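Local coordinates for Iron(III) ABC transporter, periplasmic iron-compound-binding protein (Vibrio cholerae, PDB 5GGY) that probably binds ferric siderophores, desferrioxamine (Desferal) among them, in the periplasm and delivers them to an inner-membrane ABC transporter for iron uptake, at residues Q29-G34 against E54-V59; V115-F120 against A139-F144. All blocks are in the same frame, centred on the assembly; numbering follows the deposited sequence.

Contact 1. Residues Q29-G34 against E54-V59; sequences QVLELG and EVPSSV
The one flat group that Leu31 touches is the Glu54-Val55 peptide: Leu31 CD1 lies well out of its plane, above the carbonyl oxygen, 3.8 Å from Glu54 O. The other methyl, CD2, meets the CD corner of the puckered Pro56 ring, 3.7 Å from Pro56 CD. Crossing Val55 at about a right angle, Leu31 CD1 also meets Val55 CG2 at 3.9 Å. With chi1 at -74° the branch lies beside the backbone N; chi2 of -179° extends CD1, and CD2 forks off toward Pro56. A forked leucine thus spans three successive residues, while compact Val55 and the rigid, N-H-free ring of Pro56 give it an apolar surface without a donor to satisfy. No hydrogen bond joins the segments, and the contact buries 120 Å² at the protein surface. Gly34 is the first residue to leave helical backbone angles, in a Schellman motif; at its positive phi (82°) a CB would be jammed against the preceding carbonyl O. Gly34 N bonds to Leu31 O. Pro56 in turn opens a type I turn closed by Val59 N. Pro37 and Pro53 pack on Leu31, while Leu43 and Tyr46 pack on Val55. The contact therefore joins the C-terminal end of helix 24-32 to the loop between helix 43-49 and strand 60-61.

Contact 2. Residues V115-F120 against A139-F144; sequences VAISHF and AMYARF
Apolar packing between Ile117 and Met140 is loose: Ile117 CD1 and Met140 CE are 4.4 Å apart, a marginal contact between terminal methyls reaching across widely spaced helices. The nearest CA atoms, those of Ile117 and Met140, are 11.0 Å apart. Closer is the van der Waals contact of Ile117 with Tyr141, whose side chains come from opposite directions. Here Ile117 CD1 lies at the edge of the ring, near its plane, 3.4 Å from Tyr141 OH, and the CG2 branch of Ile117 is 4.1 Å from the same oxygen. Extension of CD1 (chi2 178°) gives isoleucine this length, and a tyrosine suits the other side because its long ring crosses the gap while its polar end can bond beyond it. That polar bond runs to Glu54 OE1 of the second subunit, on which Val47 also packs against Tyr141. No hydrogen bond links the two segments. Tyr184 of helix 181-188 touches both Ile117 and Tyr141, and Met262 and Arg265 of helix 262-276 pack on Met140, so this sparse contact between helices 112-126 and 130-154 lies within a larger helical cluster.

Overall arrangement
Contact 1 closes before contact 2 opens along the chain, the segments following in the order 29-34, 54-59, 115-120, 139-144, and their centres lie 18 Å apart. They adjoin through helices 24-32 and 112-126: Gln29 NE2 probably hydrogen-bonds to Ala116 O at 2.8 Å, and Phe120 packs against Leu33. In space, the packing runs from the surface loop 54-59 through helix 24-32 to helix 112-126 and then to helix 130-154, which, as in relatives of this binding-protein family, is the long helix connecting the two lobes. Contact 1 thus belongs to the N-terminal lobe, and contact 2 joins that lobe to the connecting helix.

Contact 1. Residues Q29-G34 against E54-V59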
loop_
_atom_site.group_PDB
_atom_site.type_symbol
_atom_site.label_atom_id
_atom_site.label_comp_id
_atom_site.label_asym_id
_atom_site.label_seq_id
_atom_site.Cartn_x
_atom_site.Cartn_y
_atom_site.Cartn_z
ATOM N N GLN A 29 -8.541 13.941 -1.811
ATOM C CA GLN A 29 -7.099 13.741 -1.916
ATOM C C GLN A 29 -6.295 14.895 -1.326
ATOM O O GLN A 29 -5.398 14.676 -0.512
ATOM C CB GLN A 29 -6.691 13.535 -3.378
ATOM C CG GLN A 29 -7.322 12.328 -4.070
ATOM C CD GLN A 29 -6.727 10.998 -3.638
ATOM O OE1 GLN A 29 -6.631 10.700 -2.447
ATOM N NE2 GLN A 29 -6.327 10.188 -4.613
ATOM N N VAL A 30 -6.611 16.122 -1.733
ATOM C CA VAL A 30 -5.848 17.281 -1.276
ATOM C C VAL A 30 -6.071 17.558 0.210
ATOM O O VAL A 30 -5.159 18.001 0.905
ATOM C CB VAL A 30 -6.190 18.557 -2.085
ATOM C CG1 VAL A 30 -5.636 18.455 -3.495
ATOM C CG2 VAL A 30 -7.690 18.808 -2.106
ATOM N N LEU A 31 -7.278 17.289 0.698
ATOM C CA LEU A 31 -7.586 17.502 2.108
ATOM C C LEU A 31 -6.804 16.539 2.992
ATOM O O LEU A 31 -6.279 16.933 4.035
ATOM C CB LEU A 31 -9.087 17.350 2.369
ATOM C CG LEU A 31 -9.995 18.487 1.898
ATOM C CD1 LEU A 31 -11.442 18.197 2.265
ATOM C CD2 LEU A 31 -9.544 19.815 2.484
ATOM N N GLU A 32 -6.730 15.280 2.569
ATOM C CA GLU A 32 -6.005 14.260 3.318
ATOM C C GLU A 32 -4.509 14.548 3.348
ATOM O O GLU A 32 -3.803 14.119 4.260
ATOM C CB GLU A 32 -6.260 12.874 2.723
ATOM C CG GLU A 32 -7.703 12.408 2.822
ATOM C CD GLU A 32 -8.098 11.989 4.228
ATOM O OE1 GLU A 32 -9.294 11.707 4.444
ATOM O OE2 GLU A 32 -7.217 11.934 5.114
ATOM N N LEU A 33 -4.032 15.277 2.345
ATOM C CA LEU A 33 -2.625 15.658 2.268
ATOM C C LEU A 33 -2.339 16.899 3.101
ATOM O O LEU A 33 -1.190 17.307 3.246
ATOM C CB LEU A 33 -2.213 15.901 0.814
ATOM C CG LEU A 33 -2.103 14.665 -0.081
ATOM C CD1 LEU A 33 -1.754 15.066 -1.506
ATOM C CD2 LEU A 33 -1.070 13.702 0.479
ATOM N N GLY A 34 -3.390 17.493 3.652
ATOM C CA GLY A 34 -3.252 18.706 4.435
ATOM C C GLY A 34 -3.178 19.937 3.555
ATOM O O GLY A 34 -2.576 20.942 3.925
ATOM N N GLU A 54 -13.728 16.198 6.293
ATOM C CA GLU A 54 -14.526 17.412 6.409
ATOM C C GLU A 54 -13.898 18.568 5.642
ATOM O O GLU A 54 -12.707 18.843 5.778
ATOM C CB GLU A 54 -14.706 17.805 7.875
ATOM C CG GLU A 54 -15.524 19.075 8.061
ATOM C CD GLU A 54 -15.453 19.630 9.469
ATOM O OE1 GLU A 54 -15.959 20.751 9.690
ATOM O OE2 GLU A 54 -14.891 18.949 10.355
ATOM N N VAL A 55 -14.708 19.240 4.831
ATOM C CA VAL A 55 -14.252 20.417 4.109
ATOM C C VAL A 55 -14.231 21.628 5.036
ATOM O O VAL A 55 -15.244 21.952 5.655
ATOM C CB VAL A 55 -15.151 20.714 2.894
ATOM C CG1 VAL A 55 -14.751 22.024 2.241
ATOM C CG2 VAL A 55 -15.086 19.568 1.893
ATOM N N PRO A 56 -13.068 22.286 5.154
ATOM C CA PRO A 56 -12.948 23.523 5.934
ATOM C C PRO A 56 -13.896 24.606 5.421
ATOM O O PRO A 56 -14.151 24.680 4.222
ATOM C CB PRO A 56 -11.484 23.932 5.729
ATOM C CG PRO A 56 -10.783 22.672 5.360
ATOM C CD PRO A 56 -11.776 21.861 4.588
ATOM N N SER A 57 -14.403 25.438 6.324
ATOM C CA SER A 57 -15.377 26.466 5.967
ATOM C C SER A 57 -14.775 27.562 5.087
ATOM O O SER A 57 -15.506 28.341 4.474
ATOM C CB SER A 57 -15.981 27.085 7.233
ATOM O OG SER A 57 -14.974 27.639 8.060
ATOM N N SER A 58 -13.449 27.615 5.023
ATOM C CA SER A 58 -12.756 28.614 4.217
ATOM C C SER A 58 -12.937 28.361 2.723
ATOM O O SER A 58 -12.903 29.293 1.919
ATOM C CB SER A 58 -11.268 28.633 4.552
ATOM O OG SER A 58 -10.623 27.482 4.036
ATOM N N VAL A 59 -13.117 27.095 2.362
ATOM C CA VAL A 59 -13.269 26.694 0.966
ATOM C C VAL A 59 -14.552 27.242 0.355
ATOM O O VAL A 59 -15.638 27.040 0.898
ATOM C CB VAL A 59 -13.276 25.162 0.824
ATOM C CG1 VAL A 59 -13.215 24.765 -0.644
ATOM C CG2 VAL A 59 -12.119 24.556 1.601
#

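Contact 2. Residues V115-F120 against A139-F144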
loop_
_atom_site.group_PDB
_atom_site.type_symbol
_atom_site.label_atom_id
_atom_site.label_comp_id
_atom_site.label_asym_id
_atom_site.label_seq_id
_atom_site.Cartn_x
_atom_site.Cartn_y
_atom_site.Cartn_z
ATOM N N VAL A 115 -5.697 3.369 -8.986
ATOM C CA VAL A 115 -5.525 4.678 -9.606
ATOM C C VAL A 115 -5.670 5.784 -8.565
ATOM O O VAL A 115 -4.947 6.778 -8.591
ATOM C CB VAL A 115 -6.541 4.897 -10.745
ATOM C CG1 VAL A 115 -6.395 6.288 -11.337
ATOM C CG2 VAL A 115 -6.353 3.846 -11.825
ATOM N N ALA A 116 -6.602 5.589 -7.639
ATOM C CA ALA A 116 -6.814 6.529 -6.541
ATOM C C ALA A 116 -5.576 6.628 -5.660
ATOM O O ALA A 116 -5.197 7.717 -5.228
ATOM C CB ALA A 116 -8.018 6.121 -5.710
ATOM N N ILE A 117 -4.957 5.481 -5.399
ATOM C CA ILE A 117 -3.731 5.420 -4.615
ATOM C C ILE A 117 -2.575 6.082 -5.354
ATOM O O ILE A 117 -1.782 6.814 -4.768
ATOM C CB ILE A 117 -3.350 3.957 -4.281
ATOM C CG1 ILE A 117 -4.349 3.363 -3.295
ATOM C CG2 ILE A 117 -1.943 3.887 -3.719
ATOM C CD1 ILE A 117 -4.068 1.920 -2.950
ATOM N N SER A 118 -2.498 5.830 -6.654
ATOM C CA SER A 118 -1.437 6.388 -7.478
ATOM C C SER A 118 -1.565 7.905 -7.589
ATOM O O SER A 118 -0.569 8.625 -7.516
ATOM C CB SER A 118 -1.450 5.754 -8.871
ATOM O OG SER A 118 -0.366 6.235 -9.650
ATOM N N HIS A 119 -2.794 8.385 -7.757
ATOM C CA HIS A 119 -3.047 9.820 -7.833
ATOM C C HIS A 119 -2.711 10.503 -6.512
ATOM O O HIS A 119 -2.197 11.620 -6.493
ATOM C CB HIS A 119 -4.503 10.095 -8.213
ATOM C CG HIS A 119 -4.818 9.809 -9.648
ATOM N ND1 HIS A 119 -3.861 9.396 -10.549
ATOM C CD2 HIS A 119 -5.979 9.878 -10.338
ATOM C CE1 HIS A 119 -4.420 9.222 -11.734
ATOM N NE2 HIS A 119 -5.706 9.508 -11.632
ATOM N N PHE A 120 -3.013 9.820 -5.411
ATOM C CA PHE A 120 -2.735 10.328 -4.074
ATOM C C PHE A 120 -1.244 10.565 -3.888
ATOM O O PHE A 120 -0.829 11.542 -3.262
ATOM C CB PHE A 120 -3.263 9.346 -3.029
ATOM C CG PHE A 120 -3.115 9.814 -1.609
ATOM C CD1 PHE A 120 -3.833 10.902 -1.139
ATOM C CD2 PHE A 120 -2.289 9.132 -0.731
ATOM C CE1 PHE A 120 -3.709 11.315 0.174
ATOM C CE2 PHE A 120 -2.161 9.536 0.579
ATOM C CZ PHE A 120 -2.868 10.627 1.035
ATOM N N ALA A 139 -0.932 3.493 7.492
ATOM C CA ALA A 139 -1.978 3.351 8.495
ATOM C C ALA A 139 -3.199 2.661 7.903
ATOM O O ALA A 139 -3.905 1.926 8.591
ATOM C CB ALA A 139 -2.358 4.708 9.063
ATOM N N MET A 140 -3.436 2.904 6.619
ATOM C CA MET A 140 -4.564 2.311 5.914
ATOM C C MET A 140 -4.410 0.797 5.774
ATOM O O MET A 140 -5.335 0.041 6.075
ATOM C CB MET A 140 -4.723 2.952 4.534
ATOM C CG MET A 140 -6.021 2.593 3.836
ATOM S SD MET A 140 -6.218 3.394 2.235
ATOM C CE MET A 140 -4.995 2.523 1.264
ATOM N N TYR A 141 -3.239 0.362 5.319
ATOM C CA TYR A 141 -2.966 -1.058 5.121
ATOM C C TYR A 141 -2.972 -1.808 6.445
ATOM O O TYR A 141 -3.345 -2.978 6.509
ATOM C CB TYR A 141 -1.627 -1.247 4.408
ATOM C CG TYR A 141 -1.603 -0.660 3.015
ATOM C CD1 TYR A 141 -2.688 -0.811 2.160
ATOM C CD2 TYR A 141 -0.503 0.057 2.559
ATOM C CE1 TYR A 141 -2.674 -0.274 0.887
ATOM C CE2 TYR A 141 -0.482 0.598 1.288
ATOM C CZ TYR A 141 -1.569 0.431 0.456
ATOM O OH TYR A 141 -1.549 0.970 -0.812
ATOM N N ALA A 142 -2.561 -1.119 7.505
ATOM C CA ALA A 142 -2.610 -1.686 8.845
ATOM C C ALA A 142 -4.057 -1.774 9.321
ATOM O O ALA A 142 -4.462 -2.765 9.930
ATOM C CB ALA A 142 -1.775 -0.858 9.808
ATOM N N ARG A 143 -4.828 -0.730 9.030
ATOM C CA ARG A 143 -6.245 -0.684 9.375
ATOM C C ARG A 143 -7.014 -1.807 8.687
ATOM O O ARG A 143 -7.920 -2.397 9.278
ATOM C CB ARG A 143 -6.841 0.673 8.997
ATOM C CG ARG A 143 -8.294 0.852 9.395
ATOM C CD ARG A 143 -8.486 0.605 10.880
ATOM N NE ARG A 143 -9.833 0.950 11.325
ATOM C CZ ARG A 143 -10.326 0.635 12.518
ATOM N NH1 ARG A 143 -9.584 -0.043 13.382
ATOM N NH2 ARG A 143 -11.560 0.991 12.845
ATOM N N PHE A 144 -6.645 -2.097 7.440
ATOM C CA PHE A 144 -7.261 -3.180 6.673
ATOM C C PHE A 144 -7.121 -4.512 7.400
ATOM O O PHE A 144 -8.068 -5.294 7.479
ATOM C CB PHE A 144 -6.632 -3.287 5.281
ATOM C CG PHE A 144 -7.020 -2.177 4.346
ATOM C CD1 PHE A 144 -8.273 -1.594 4.420
ATOM C CD2 PHE A 144 -6.128 -1.720 3.391
ATOM C CE1 PHE A 144 -8.627 -0.576 3.561
ATOM C CE2 PHE A 144 -6.477 -0.705 2.526
ATOM C CZ PHE A 144 -7.729 -0.131 2.609
#